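Local coordinates for protein BH2851 (Bacillus halodurans, PDB 2GFG) that is of unknown function but, as a CYTH-domain protein and putative adenylate cyclase, probably acts on nucleotides or other phosphate compounds, at residues A[79-84]-A[96-101]; A[37-42]-A[57-62]; A[8-13]-A[160-165]; A[135-140]-A[152-157]. All coordinates share one frame; numbering follows the deposited sequence.

How the contacts relate
BH2851 illustrates how one closed antiparallel barrel can be held by quite different kinds of contact. Contacts 2 and 4 are strand pairings within the sheet, each with regular backbone hydrogen bonds; contact 4 is buried, and contact 2 is buried at one end and exposed at the other. Contacts 1 and 3 fasten a loop and a helix against barrel strands, are partly buried, and depend on side chains instead. Contacts 1 and 2 touch through aromatic and aliphatic packing, while contacts 3 and 4 share an ethanediol and are stitched together by probable backbone bonds between strands 4-14 and 146-155. Contact 2 gathers basic groups; contact 4 presents acidic ones.

Contact 1: A[79-84]-A[96-101]; sequences TNQTLS and HFPSGE
From Thr-79 to Leu-83 the strand runs at 152° to the path from Pro-98 to Glu-101, with the CA atoms of Thr-79 and Glu-101 7.1 Å apart, a spacing too wide for strand pairing that side chains must bridge. Gln-81 does most of this work. With its CG anti to the backbone N (chi1 -174°) and the chain extended beyond, its amide reaches the backbone of the loop. There NE2 donates to Ser-99 O at 3.2 Å, approaching from above the carbonyl plane with a bent N-H...O angle of 143°. On the other branch OE1 accepts from a water at 2.7 Å, and the same water donates to Pro-98 O. The loop belongs to an excursion of two helices, 85-94 and 101-108, that leaves barrel strand 76-83 and returns along its flank. Gly-100, the N-cap residue of the second helix, passes close to Gln-81, its CA 3.7 Å from OE1; a CB on this backbone would collide with that oxygen. Apolar contacts finish both ends. Leu-83 CD2 presses tightly on Pro-98 CG at 3.5 Å, the side chains crossing nearly at right angles, and Thr-79 CG2 meets Glu-101 CB at 3.8 Å.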
loop_
_atom_site.group_PDB
_atom_site.type_symbol
_atom_site.label_atom_id
_atom_site.label_comp_id
_atom_site.label_asym_id
_atom_site.label_seq_id
_atom_site.Cartn_x
_atom_site.Cartn_y
_atom_site.Cartn_z
ATOM N N THR A 79 -1.766 6.513 9.216
ATOM C CA THR A 79 -0.865 7.140 10.182
ATOM C C THR A 79 0.562 6.759 9.841
ATOM O O THR A 79 0.935 5.578 9.926
ATOM C CB THR A 79 -1.201 6.709 11.621
ATOM O OG1 THR A 79 -2.566 7.008 11.891
ATOM C CG2 THR A 79 -0.313 7.440 12.638
ATOM N N ASN A 80 1.357 7.762 9.431
ATOM C CA ASN A 80 2.735 7.551 8.986
ATOM C C ASN A 80 3.745 8.053 10.025
ATOM O O ASN A 80 3.525 9.092 10.674
ATOM C CB ASN A 80 2.974 8.279 7.654
ATOM C CG ASN A 80 2.084 7.762 6.533
ATOM O OD1 ASN A 80 2.043 6.556 6.259
ATOM N ND2 ASN A 80 1.412 8.674 5.846
ATOM N N GLN A 81 4.855 7.327 10.168
ATOM C CA GLN A 81 5.944 7.732 11.072
ATOM C C GLN A 81 7.285 7.329 10.480
ATOM O O GLN A 81 7.481 6.170 10.125
ATOM C CB GLN A 81 5.760 7.081 12.437
ATOM C CG GLN A 81 6.744 7.541 13.522
ATOM C CD GLN A 81 6.576 6.759 14.818
ATOM O OE1 GLN A 81 5.489 6.238 15.111
ATOM N NE2 GLN A 81 7.653 6.641 15.581
ATOM N N THR A 82 8.200 8.295 10.371
ATOM C CA THR A 82 9.558 8.039 9.882
ATOM C C THR A 82 10.351 7.260 10.916
ATOM O O THR A 82 10.281 7.551 12.107
ATOM C CB THR A 82 10.316 9.363 9.584
ATOM O OG1 THR A 82 9.565 10.153 8.669
ATOM C CG2 THR A 82 11.728 9.083 8.981
ATOM N N LEU A 83 11.108 6.267 10.446
ATOM C CA LEU A 83 11.999 5.474 11.302
ATOM C C LEU A 83 13.414 5.578 10.801
ATOM O O LEU A 83 13.640 5.776 9.616
ATOM C CB LEU A 83 11.599 4.007 11.285
ATOM C CG LEU A 83 10.204 3.601 11.706
ATOM C CD1 LEU A 83 10.131 2.077 11.769
ATOM C CD2 LEU A 83 9.813 4.210 13.047
ATOM N N SER A 84 14.373 5.397 11.704
ATOM C CA SER A 84 15.766 5.217 11.308
ATOM C C SER A 84 15.967 3.770 10.903
ATOM O O SER A 84 15.112 2.906 11.189
ATOM C CB SER A 84 16.718 5.575 12.454
ATOM O OG SER A 84 16.489 4.765 13.589
ATOM N N HIS A 96 10.569 -5.288 18.139
ATOM C CA HIS A 96 10.597 -4.138 19.047
ATOM C C HIS A 96 10.299 -2.861 18.259
ATOM O O HIS A 96 11.105 -2.436 17.423
ATOM C CB HIS A 96 11.951 -4.033 19.745
ATOM C CG HIS A 96 12.262 -5.198 20.635
ATOM N ND1 HIS A 96 13.276 -6.094 20.363
ATOM C CD2 HIS A 96 11.678 -5.629 21.780
ATOM C CE1 HIS A 96 13.309 -7.018 21.308
ATOM N NE2 HIS A 96 12.350 -6.760 22.179
ATOM N N PHE A 97 9.135 -2.266 18.518
ATOM C CA PHE A 97 8.686 -1.083 17.784
ATOM C C PHE A 97 8.884 0.186 18.606
ATOM O O PHE A 97 8.872 0.137 19.851
ATOM C CB PHE A 97 7.223 -1.236 17.401
ATOM C CG PHE A 97 6.931 -2.490 16.641
ATOM C CD1 PHE A 97 7.037 -2.520 15.250
ATOM C CD2 PHE A 97 6.594 -3.670 17.317
ATOM C CE1 PHE A 97 6.788 -3.702 14.537
ATOM C CE2 PHE A 97 6.338 -4.842 16.621
ATOM C CZ PHE A 97 6.434 -4.861 15.223
ATOM N N PRO A 98 9.074 1.335 17.920
ATOM C CA PRO A 98 9.296 2.574 18.613
ATOM C C PRO A 98 7.993 3.237 19.032
ATOM O O PRO A 98 6.958 3.062 18.368
ATOM C CB PRO A 98 10.009 3.427 17.566
ATOM C CG PRO A 98 9.468 2.967 16.281
ATOM C CD PRO A 98 9.059 1.527 16.455
ATOM N N SER A 99 8.051 3.995 20.125
ATOM C CA SER A 99 6.923 4.796 20.576
ATOM C C SER A 99 6.622 5.892 19.559
ATOM O O SER A 99 7.507 6.317 18.804
ATOM C CB SER A 99 7.228 5.422 21.934
ATOM O OG SER A 99 8.444 6.139 21.890
ATOM N N GLY A 100 5.375 6.344 19.542
ATOM C CA GLY A 100 4.926 7.350 18.575
ATOM C C GLY A 100 3.479 7.163 18.210
ATOM O O GLY A 100 2.767 6.382 18.839
ATOM N N GLU A 101 3.048 7.864 17.168
ATOM C CA GLU A 101 1.618 7.893 16.776
ATOM C C GLU A 101 1.109 6.549 16.261
ATOM O O GLU A 101 -0.066 6.235 16.413
ATOM C CB GLU A 101 1.373 8.983 15.727
ATOM C CG GLU A 101 1.537 10.432 16.263
ATOM C CD GLU A 101 0.358 10.902 17.153
ATOM O OE1 GLU A 101 -0.603 10.124 17.366
ATOM O OE2 GLU A 101 0.397 12.065 17.622
HETATM O O HOH W 1 5.172 4.225 16.938
#

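Contact 2: A[37-42]-A[57-62]; sequences RNHYFE and IREKEA. With EDO (1,2-ethanediol), chain F.
Asn-38 and Arg-58 lie side by side, pointing the same way, and Arg-58 NE donates to Asn-38 OD1 at 2.9 Å, within both the carbonyl and the guanidinium planes. Arg-58 CG is anti to the backbone N (chi1 179°), and a bend at chi3 (-72°) turns the guanidinium so that NH2 adds a weak second bond, although the flat groups are 51° apart. The other face carries Phe-41, whose CE2 meets Ile-57 CD1 at 3.5 Å, and His-39, whose ring edge faces Ile-57 O. Behind stands an antiparallel ladder: hydrogen-bonded pairs Arg-37/Glu-59 and His-39/Ile-57 flank the non-hydrogen-bonded pair Asn-38/Arg-58. A leucine in place of Arg-58 would probably leave Asn-38 OD1 without its donor and its amide free to turn. Arg-58 NH1 also bonds weakly to ethanediol O1, which Lys-60 NZ holds at 3.0 Å. With Arg-56 and Arg-126 nearby and an unidentified ligand at NH2, this basic cluster is consistent with a pocket for an anionic group, as in the triphosphate tunnels of CYTH enzymes.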
loop_
_atom_site.group_PDB
_atom_site.type_symbol
_atom_site.label_atom_id
_atom_site.label_comp_id
_atom_site.label_asym_id
_atom_site.label_seq_id
_atom_site.Cartn_x
_atom_site.Cartn_y
_atom_site.Cartn_z
ATOM N N ARG A 37 10.034 -1.533 -0.785
ATOM C CA ARG A 37 9.793 -2.802 -0.104
ATOM C C ARG A 37 8.846 -2.589 1.046
ATOM O O ARG A 37 9.094 -1.759 1.912
ATOM C CB ARG A 37 11.089 -3.375 0.422
ATOM C CG ARG A 37 11.998 -3.886 -0.638
ATOM C CD ARG A 37 13.054 -4.812 -0.062
ATOM N NE ARG A 37 13.757 -5.552 -1.107
ATOM C CZ ARG A 37 14.622 -6.550 -0.883
ATOM N NH1 ARG A 37 14.914 -6.938 0.370
ATOM N NH2 ARG A 37 15.200 -7.163 -1.910
ATOM N N ASN A 38 7.767 -3.363 1.064
ATOM C CA ASN A 38 6.781 -3.292 2.114
ATOM C C ASN A 38 6.940 -4.484 3.017
ATOM O O ASN A 38 6.788 -5.621 2.573
ATOM C CB ASN A 38 5.384 -3.270 1.513
ATOM C CG ASN A 38 5.194 -2.140 0.551
ATOM O OD1 ASN A 38 5.355 -0.993 0.906
ATOM N ND2 ASN A 38 4.884 -2.469 -0.701
ATOM N N HIS A 39 7.371 -4.234 4.257
ATOM C CA HIS A 39 7.526 -5.288 5.251
ATOM C C HIS A 39 6.283 -5.317 6.105
ATOM O O HIS A 39 5.980 -4.344 6.782
ATOM C CB HIS A 39 8.747 -5.025 6.119
ATOM C CG HIS A 39 10.027 -4.953 5.354
ATOM N ND1 HIS A 39 10.809 -6.060 5.103
ATOM C CD2 HIS A 39 10.661 -3.905 4.771
ATOM C CE1 HIS A 39 11.871 -5.698 4.404
ATOM N NE2 HIS A 39 11.807 -4.395 4.193
ATOM N N TYR A 40 5.561 -6.439 6.078
ATOM C CA TYR A 40 4.254 -6.533 6.751
ATOM C C TYR A 40 4.341 -7.137 8.131
ATOM O O TYR A 40 5.109 -8.059 8.368
ATOM C CB TYR A 40 3.282 -7.334 5.898
ATOM C CG TYR A 40 3.079 -6.749 4.526
ATOM C CD1 TYR A 40 2.720 -5.400 4.366
ATOM C CD2 TYR A 40 3.218 -7.534 3.382
ATOM C CE1 TYR A 40 2.537 -4.845 3.104
ATOM C CE2 TYR A 40 3.026 -6.990 2.105
ATOM C CZ TYR A 40 2.689 -5.639 1.975
ATOM O OH TYR A 40 2.508 -5.087 0.727
ATOM N N PHE A 41 3.532 -6.597 9.047
ATOM C CA PHE A 41 3.467 -7.076 10.413
ATOM C C PHE A 41 2.051 -7.504 10.756
ATOM O O PHE A 41 1.079 -6.860 10.351
ATOM C CB PHE A 41 3.933 -5.995 11.373
ATOM C CG PHE A 41 5.366 -5.630 11.207
ATOM C CD1 PHE A 41 6.346 -6.217 12.007
ATOM C CD2 PHE A 41 5.761 -4.746 10.210
ATOM C CE1 PHE A 41 7.695 -5.890 11.843
ATOM C CE2 PHE A 41 7.105 -4.418 10.041
ATOM C CZ PHE A 41 8.073 -5.003 10.864
ATOM N N GLU A 42 1.942 -8.587 11.509
ATOM C CA GLU A 42 0.659 -9.136 11.879
ATOM C C GLU A 42 0.847 -10.163 12.998
ATOM O O GLU A 42 1.952 -10.688 13.188
ATOM C CB GLU A 42 -0.010 -9.786 10.631
ATOM C CG GLU A 42 -1.399 -10.388 10.844
ATOM C CD GLU A 42 -2.432 -9.384 11.349
ATOM O OE1 GLU A 42 -2.383 -9.029 12.545
ATOM O OE2 GLU A 42 -3.371 -9.059 10.582
ATOM N N ILE A 57 6.186 -1.581 7.503
ATOM C CA ILE A 57 7.329 -0.680 7.418
ATOM C C ILE A 57 7.774 -0.642 5.947
ATOM O O ILE A 57 8.083 -1.678 5.371
ATOM C CB ILE A 57 8.504 -1.145 8.314
ATOM C CG1 ILE A 57 8.137 -0.974 9.789
ATOM C CG2 ILE A 57 9.789 -0.351 7.983
ATOM C CD1 ILE A 57 9.133 -1.607 10.759
ATOM N N ARG A 58 7.736 0.548 5.341
ATOM C CA ARG A 58 8.153 0.726 3.943
ATOM C C ARG A 58 9.588 1.192 3.862
ATOM O O ARG A 58 9.992 2.087 4.585
ATOM C CB ARG A 58 7.258 1.737 3.229
ATOM C CG ARG A 58 7.664 2.001 1.737
ATOM C CD ARG A 58 6.598 2.762 0.985
ATOM N NE ARG A 58 5.427 1.931 0.722
ATOM C CZ ARG A 58 4.354 2.319 0.027
ATOM N NH1 ARG A 58 4.273 3.548 -0.475
ATOM N NH2 ARG A 58 3.348 1.464 -0.161
ATOM N N GLU A 59 10.330 0.619 2.916
ATOM C CA GLU A 59 11.701 1.016 2.633
ATOM C C GLU A 59 11.766 1.534 1.188
ATOM O O GLU A 59 11.385 0.833 0.266
ATOM C CB GLU A 59 12.616 -0.177 2.807
ATOM C CG GLU A 59 14.093 0.122 2.723
ATOM C CD GLU A 59 14.957 -1.159 2.842
ATOM O OE1 GLU A 59 14.391 -2.252 3.130
ATOM O OE2 GLU A 59 16.179 -1.073 2.605
ATOM N N LYS A 60 12.208 2.775 1.014
ATOM C CA LYS A 60 12.275 3.392 -0.321
ATOM C C LYS A 60 13.373 4.442 -0.377
ATOM O O LYS A 60 13.293 5.477 0.309
ATOM C CB LYS A 60 10.927 4.021 -0.686
ATOM C CG LYS A 60 10.827 4.508 -2.151
ATOM C CD LYS A 60 9.545 5.297 -2.404
ATOM C CE LYS A 60 9.642 6.731 -1.854
ATOM N NZ LYS A 60 8.403 7.547 -2.151
ATOM N N GLU A 61 14.390 4.182 -1.208
ATOM C CA GLU A 61 15.537 5.098 -1.391
ATOM C C GLU A 61 16.193 5.466 -0.054
ATOM O O GLU A 61 16.381 6.648 0.257
ATOM C CB GLU A 61 15.102 6.357 -2.157
ATOM C CG GLU A 61 14.500 6.055 -3.529
ATOM C CD GLU A 61 14.164 7.310 -4.329
ATOM O OE1 GLU A 61 14.040 8.405 -3.720
ATOM O OE2 GLU A 61 14.001 7.194 -5.567
ATOM N N ALA A 62 16.492 4.434 0.752
ATOM C CA ALA A 62 17.157 4.603 2.071
ATOM C C ALA A 62 16.297 5.359 3.136
ATOM O O ALA A 62 16.819 5.788 4.167
ATOM C CB ALA A 62 18.535 5.291 1.900
HETATM C C1 EDO F . 6.548 6.375 0.733
HETATM O O1 EDO F . 6.191 6.254 -0.650
HETATM C C2 EDO F . 5.291 6.309 1.607
HETATM O O2 EDO F . 5.619 6.609 2.973
#

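Contact 3: A[8-13]-A[160-165]. With EDO (1,2-ethanediol), chain I.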
loop_
_atom_site.group_PDB
_atom_site.type_symbol
_atom_site.label_atom_id
_atom_site.label_comp_id
_atom_site.label_asym_id
_atom_site.label_seq_id
_atom_site.Cartn_x
_atom_site.Cartn_y
_atom_site.Cartn_z
ATOM N N ILE A 8 -8.221 7.949 -0.080
ATOM C CA ILE A 8 -9.335 7.603 -0.983
ATOM C C ILE A 8 -8.715 6.969 -2.243
ATOM O O ILE A 8 -8.049 7.650 -3.021
ATOM C CB ILE A 8 -10.163 8.844 -1.403
ATOM C CG1 ILE A 8 -10.496 9.747 -0.183
ATOM C CG2 ILE A 8 -11.445 8.413 -2.157
ATOM C CD1 ILE A 8 -11.427 9.135 0.812
ATOM N N GLU A 9 -8.975 5.677 -2.449
ATOM C CA GLU A 9 -8.253 4.894 -3.453
ATOM C C GLU A 9 -9.186 3.999 -4.287
ATOM O O GLU A 9 -10.058 3.323 -3.744
ATOM C CB GLU A 9 -7.199 4.027 -2.747
ATOM C CG GLU A 9 -6.311 3.191 -3.670
ATOM C CD GLU A 9 -5.409 2.240 -2.892
ATOM O OE1 GLU A 9 -4.512 2.731 -2.157
ATOM O OE2 GLU A 9 -5.602 1.004 -3.008
ATOM N N ARG A 10 -8.971 4.004 -5.612
ATOM C CA ARG A 10 -9.607 3.043 -6.533
ATOM C C ARG A 10 -8.508 2.243 -7.219
ATOM O O ARG A 10 -7.445 2.765 -7.485
ATOM C CB ARG A 10 -10.464 3.763 -7.567
ATOM C CG ARG A 10 -11.627 4.580 -6.974
ATOM C CD ARG A 10 -12.676 3.682 -6.286
ATOM N NE ARG A 10 -13.795 4.461 -5.734
ATOM C CZ ARG A 10 -13.762 5.148 -4.580
ATOM N NH1 ARG A 10 -12.657 5.185 -3.832
ATOM N NH2 ARG A 10 -14.839 5.814 -4.181
ATOM N N LYS A 11 -8.793 0.989 -7.541
ATOM C CA LYS A 11 -7.741 0.036 -7.935
ATOM C C LYS A 11 -8.272 -1.102 -8.784
ATOM O O LYS A 11 -9.407 -1.510 -8.635
ATOM C CB LYS A 11 -7.091 -0.556 -6.670
ATOM C CG LYS A 11 -8.129 -0.961 -5.597
ATOM C CD LYS A 11 -7.527 -1.677 -4.415
ATOM C CE LYS A 11 -8.610 -1.912 -3.334
ATOM N NZ LYS A 11 -8.173 -2.848 -2.266
ATOM N N THR A 12 -7.422 -1.613 -9.676
ATOM C CA THR A 12 -7.680 -2.883 -10.356
ATOM C C THR A 12 -6.377 -3.519 -10.831
ATOM O O THR A 12 -5.445 -2.818 -11.232
ATOM C CB THR A 12 -8.648 -2.734 -11.587
ATOM O OG1 THR A 12 -8.971 -4.038 -12.106
ATOM C CG2 THR A 12 -8.009 -1.887 -12.709
ATOM N N LEU A 13 -6.329 -4.850 -10.779
ATOM C CA LEU A 13 -5.223 -5.611 -11.347
ATOM C C LEU A 13 -5.319 -5.588 -12.852
ATOM O O LEU A 13 -6.421 -5.491 -13.412
ATOM C CB LEU A 13 -5.260 -7.069 -10.863
ATOM C CG LEU A 13 -5.030 -7.302 -9.373
ATOM C CD1 LEU A 13 -5.507 -8.683 -8.966
ATOM C CD2 LEU A 13 -3.567 -7.110 -9.013
ATOM N N HIS A 160 -15.961 11.703 -6.514
ATOM C CA HIS A 160 -15.176 12.139 -7.682
ATOM C C HIS A 160 -14.128 11.074 -8.090
ATOM O O HIS A 160 -13.834 10.904 -9.279
ATOM C CB HIS A 160 -14.492 13.489 -7.400
ATOM C CG HIS A 160 -14.357 14.363 -8.611
ATOM N ND1 HIS A 160 -13.882 13.899 -9.821
ATOM C CD2 HIS A 160 -14.601 15.685 -8.786
ATOM C CE1 HIS A 160 -13.861 14.891 -10.693
ATOM N NE2 HIS A 160 -14.292 15.986 -10.090
ATOM N N ALA A 161 -13.585 10.361 -7.099
ATOM C CA ALA A 161 -12.624 9.262 -7.351
ATOM C C ALA A 161 -13.253 8.123 -8.173
ATOM O O ALA A 161 -12.593 7.526 -9.013
ATOM C CB ALA A 161 -12.082 8.721 -6.042
ATOM N N THR A 162 -14.514 7.800 -7.875
ATOM C CA THR A 162 -15.266 6.780 -8.636
ATOM C C THR A 162 -15.449 7.213 -10.091
ATOM O O THR A 162 -15.180 6.444 -11.017
ATOM C CB THR A 162 -16.655 6.536 -8.023
ATOM O OG1 THR A 162 -16.516 6.225 -6.640
ATOM C CG2 THR A 162 -17.384 5.377 -8.742
ATOM N N VAL A 163 -15.932 8.442 -10.276
ATOM C CA VAL A 163 -16.145 9.006 -11.610
ATOM C C VAL A 163 -14.832 9.019 -12.416
ATOM O O VAL A 163 -14.796 8.566 -13.561
ATOM C CB VAL A 163 -16.730 10.448 -11.529
ATOM C CG1 VAL A 163 -16.722 11.130 -12.909
ATOM C CG2 VAL A 163 -18.153 10.418 -10.955
ATOM N N THR A 164 -13.758 9.508 -11.793
ATOM C CA THR A 164 -12.463 9.606 -12.463
ATOM C C THR A 164 -11.892 8.227 -12.818
ATOM O O THR A 164 -11.356 8.046 -13.904
ATOM C CB THR A 164 -11.434 10.379 -11.606
ATOM O OG1 THR A 164 -11.969 11.668 -11.266
ATOM C CG2 THR A 164 -10.121 10.562 -12.368
ATOM N N PHE A 165 -12.026 7.258 -11.906
ATOM C CA PHE A 165 -11.475 5.910 -12.141
ATOM C C PHE A 165 -12.249 5.155 -13.212
ATOM O O PHE A 165 -11.652 4.470 -14.035
ATOM C CB PHE A 165 -11.430 5.088 -10.858
ATOM C CG PHE A 165 -10.593 3.834 -10.978
ATOM C CD1 PHE A 165 -9.212 3.923 -11.195
ATOM C CD2 PHE A 165 -11.181 2.563 -10.904
ATOM C CE1 PHE A 165 -8.423 2.765 -11.322
ATOM C CE2 PHE A 165 -10.404 1.413 -11.034
ATOM C CZ PHE A 165 -9.013 1.521 -11.251
HETATM C C1 EDO I . -10.975 13.680 -8.578
HETATM O O1 EDO I . -10.252 13.904 -9.810
HETATM C C2 EDO I . -10.012 13.348 -7.419
HETATM O O2 EDO I . -10.726 12.791 -6.278
#
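Thr-162 OG1 has two partners: it is hydrogen-bonded to Glu-158 O one turn earlier in its helix, and Arg-10 NE reaches it with a weak bond of 3.4 Å. Arg-10 NH2 forms its salt bridge with Glu-158, while NH1 donates to Glu-9 O at 3.2 Å, so the guanidinium is held at several points. A bend at chi2 (-65°) swings the group back along the helix, bringing one face under Ala-161 CB. The aliphatic root of the same arginine serves Phe-165: Arg-10 CB lies over the ring, 3.8 Å from its centroid, as a CH-pi contact. At the ring edge Thr-12 CG2 approaches CZ to 3.8 Å, and Ile-8 CG2 meets Ala-161 CB at 3.9 Å. Helix 158-171 thus rides along strand 4-14, the two segments 27° from parallel with axes 8.6 Å apart. Strand 146-155, which leads into the helix, pairs with strand 4-14, and its Phe-153 touches Phe-165, so the helix packs against two adjacent strands of the barrel.

Contact 4: A[135-140]-A[152-157]; sequences ILCLDH and EFEGTS. With EDO (1,2-ethanediol), chain I.
With CG anti to the backbone N in both Leu-136 (chi1 -176°) and Phe-153 (chi1 -179°), each side chain of this non-hydrogen-bonded pair leans across the neighbouring strand. Leu-136 CD1 comes to rest 3.4 Å from Glu-152 O, and Phe-153 CD1 reaches Ile-135 O at 3.5 Å, so each apolar group lies over the other strand's backbone. Regular antiparallel bonds flank the pair. Glu-154 N donates to Ile-135 O at 2.7 Å, and Cys-137 N to Glu-152 O at 2.8 Å. The two strands form the hairpin 134-143 and 146-155, the last two strands of the CYTH barrel, and the second of them goes on to pair with strand 4-14. On the face of Leu-136 and Phe-153 lies helix 158-171; an alanine at Phe-153 would probably open a gap beneath Thr-164, Phe-165 and Ile-168 of that helix. The opposite face carries Cys-137, Asp-139 and Glu-152. Asp-139 OD2 and Glu-152 OE1 stand 2.9 Å apart, the carboxylate planes 78° to each other, without a hydrogen bond between them. Lys-182 forms salt bridges to both carboxylates, and Arg-126 engages Asp-139 through OD1. An unidentified ligand close to Glu-152 is consistent with this acidic group lining a pocket of the barrel. Toward the open end of the hairpin, away from its turn, Glu-154 OE1 touches Ile-135 CG2 and lies 3.7 Å from Cys-137 SG.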
loop_
_atom_site.group_PDB
_atom_site.type_symbol
_atom_site.label_atom_id
_atom_site.label_comp_id
_atom_site.label_asym_id
_atom_site.label_seq_id
_atom_site.Cartn_x
_atom_site.Cartn_y
_atom_site.Cartn_z
ATOM N N ILE A 135 -3.955 11.421 -8.291
ATOM C CA ILE A 135 -2.709 10.759 -8.662
ATOM C C ILE A 135 -2.993 9.330 -9.137
ATOM O O ILE A 135 -3.790 8.616 -8.532
ATOM C CB ILE A 135 -1.687 10.760 -7.465
ATOM C CG1 ILE A 135 -1.261 12.202 -7.146
ATOM C CG2 ILE A 135 -0.441 9.872 -7.782
ATOM C CD1 ILE A 135 -0.422 12.350 -5.893
ATOM N N LEU A 136 -2.342 8.939 -10.244
ATOM C CA LEU A 136 -2.509 7.607 -10.838
ATOM C C LEU A 136 -1.219 6.820 -10.689
ATOM O O LEU A 136 -0.182 7.247 -11.166
ATOM C CB LEU A 136 -2.875 7.739 -12.323
ATOM C CG LEU A 136 -3.180 6.458 -13.109
ATOM C CD1 LEU A 136 -4.431 5.767 -12.559
ATOM C CD2 LEU A 136 -3.353 6.787 -14.560
ATOM N N CYS A 137 -1.288 5.672 -10.011
ATOM C CA CYS A 137 -0.095 4.836 -9.759
ATOM C C CYS A 137 -0.093 3.554 -10.615
ATOM O O CYS A 137 -1.106 2.875 -10.712
ATOM C CB CYS A 137 -0.022 4.454 -8.273
ATOM S SG CYS A 137 0.019 5.867 -7.121
ATOM N N LEU A 138 1.060 3.250 -11.248
ATOM C CA LEU A 138 1.269 1.947 -11.928
ATOM C C LEU A 138 2.207 1.093 -11.088
ATOM O O LEU A 138 3.386 1.403 -10.968
ATOM C CB LEU A 138 1.848 2.139 -13.332
ATOM C CG LEU A 138 0.891 2.642 -14.436
ATOM C CD1 LEU A 138 1.666 2.922 -15.692
ATOM C CD2 LEU A 138 -0.204 1.644 -14.720
ATOM N N ASP A 139 1.678 -0.009 -10.542
ATOM C CA ASP A 139 2.412 -0.858 -9.583
ATOM C C ASP A 139 2.697 -2.236 -10.127
ATOM O O ASP A 139 1.776 -3.019 -10.365
ATOM C CB ASP A 139 1.597 -1.020 -8.294
ATOM C CG ASP A 139 1.514 0.246 -7.488
ATOM O OD1 ASP A 139 2.152 1.248 -7.857
ATOM O OD2 ASP A 139 0.812 0.230 -6.455
ATOM N N HIS A 140 3.983 -2.549 -10.270
ATOM C CA HIS A 140 4.438 -3.893 -10.564
ATOM C C HIS A 140 5.036 -4.454 -9.272
ATOM O O HIS A 140 6.033 -3.926 -8.758
ATOM C CB HIS A 140 5.479 -3.868 -11.704
ATOM C CG HIS A 140 6.169 -5.180 -11.935
ATOM N ND1 HIS A 140 7.476 -5.264 -12.365
ATOM C CD2 HIS A 140 5.747 -6.456 -11.759
ATOM C CE1 HIS A 140 7.820 -6.536 -12.469
ATOM N NE2 HIS A 140 6.795 -7.277 -12.090
ATOM N N GLU A 152 -3.825 2.140 -9.941
ATOM C CA GLU A 152 -4.649 2.705 -8.820
ATOM C C GLU A 152 -4.815 4.197 -8.985
ATOM O O GLU A 152 -3.876 4.876 -9.352
ATOM C CB GLU A 152 -3.987 2.451 -7.450
ATOM C CG GLU A 152 -3.390 1.047 -7.244
ATOM C CD GLU A 152 -2.227 1.041 -6.261
ATOM O OE1 GLU A 152 -1.435 2.015 -6.250
ATOM O OE2 GLU A 152 -2.069 0.041 -5.544
ATOM N N PHE A 153 -5.990 4.717 -8.624
ATOM C CA PHE A 153 -6.219 6.171 -8.616
ATOM C C PHE A 153 -6.412 6.675 -7.196
ATOM O O PHE A 153 -7.263 6.180 -6.474
ATOM C CB PHE A 153 -7.426 6.543 -9.464
ATOM C CG PHE A 153 -7.688 8.010 -9.512
ATOM C CD1 PHE A 153 -6.822 8.854 -10.188
ATOM C CD2 PHE A 153 -8.768 8.569 -8.826
ATOM C CE1 PHE A 153 -7.039 10.225 -10.213
ATOM C CE2 PHE A 153 -8.986 9.951 -8.849
ATOM C CZ PHE A 153 -8.125 10.769 -9.545
ATOM N N GLU A 154 -5.603 7.672 -6.809
ATOM C CA GLU A 154 -5.694 8.307 -5.488
ATOM C C GLU A 154 -6.542 9.578 -5.591
ATOM O O GLU A 154 -6.133 10.556 -6.213
ATOM C CB GLU A 154 -4.294 8.653 -4.954
ATOM C CG GLU A 154 -3.401 7.436 -4.655
ATOM C CD GLU A 154 -1.969 7.837 -4.206
ATOM O OE1 GLU A 154 -1.291 8.566 -4.958
ATOM O OE2 GLU A 154 -1.531 7.406 -3.107
ATOM N N GLY A 155 -7.727 9.548 -4.982
ATOM C CA GLY A 155 -8.666 10.668 -5.038
ATOM C C GLY A 155 -8.710 11.492 -3.762
ATOM O O GLY A 155 -8.036 11.168 -2.767
ATOM N N THR A 156 -9.491 12.576 -3.812
ATOM C CA THR A 156 -9.709 13.478 -2.654
ATOM C C THR A 156 -11.142 13.327 -2.073
ATOM O O THR A 156 -11.377 13.645 -0.901
ATOM C CB THR A 156 -9.443 14.980 -3.030
ATOM O OG1 THR A 156 -9.618 15.814 -1.873
ATOM C CG2 THR A 156 -10.382 15.465 -4.162
ATOM N N SER A 157 -12.095 12.922 -2.923
ATOM C CA SER A 157 -13.449 12.570 -2.472
ATOM C C SER A 157 -13.863 11.229 -3.081
ATOM O O SER A 157 -13.462 10.898 -4.202
ATOM C CB SER A 157 -14.457 13.664 -2.843
ATOM O OG SER A 157 -14.813 13.605 -4.208
HETATM C C1 EDO I . -10.975 13.680 -8.578
HETATM O O1 EDO I . -10.252 13.904 -9.810
HETATM C C2 EDO I . -10.012 13.348 -7.419
HETATM O O2 EDO I . -10.726 12.791 -6.278
#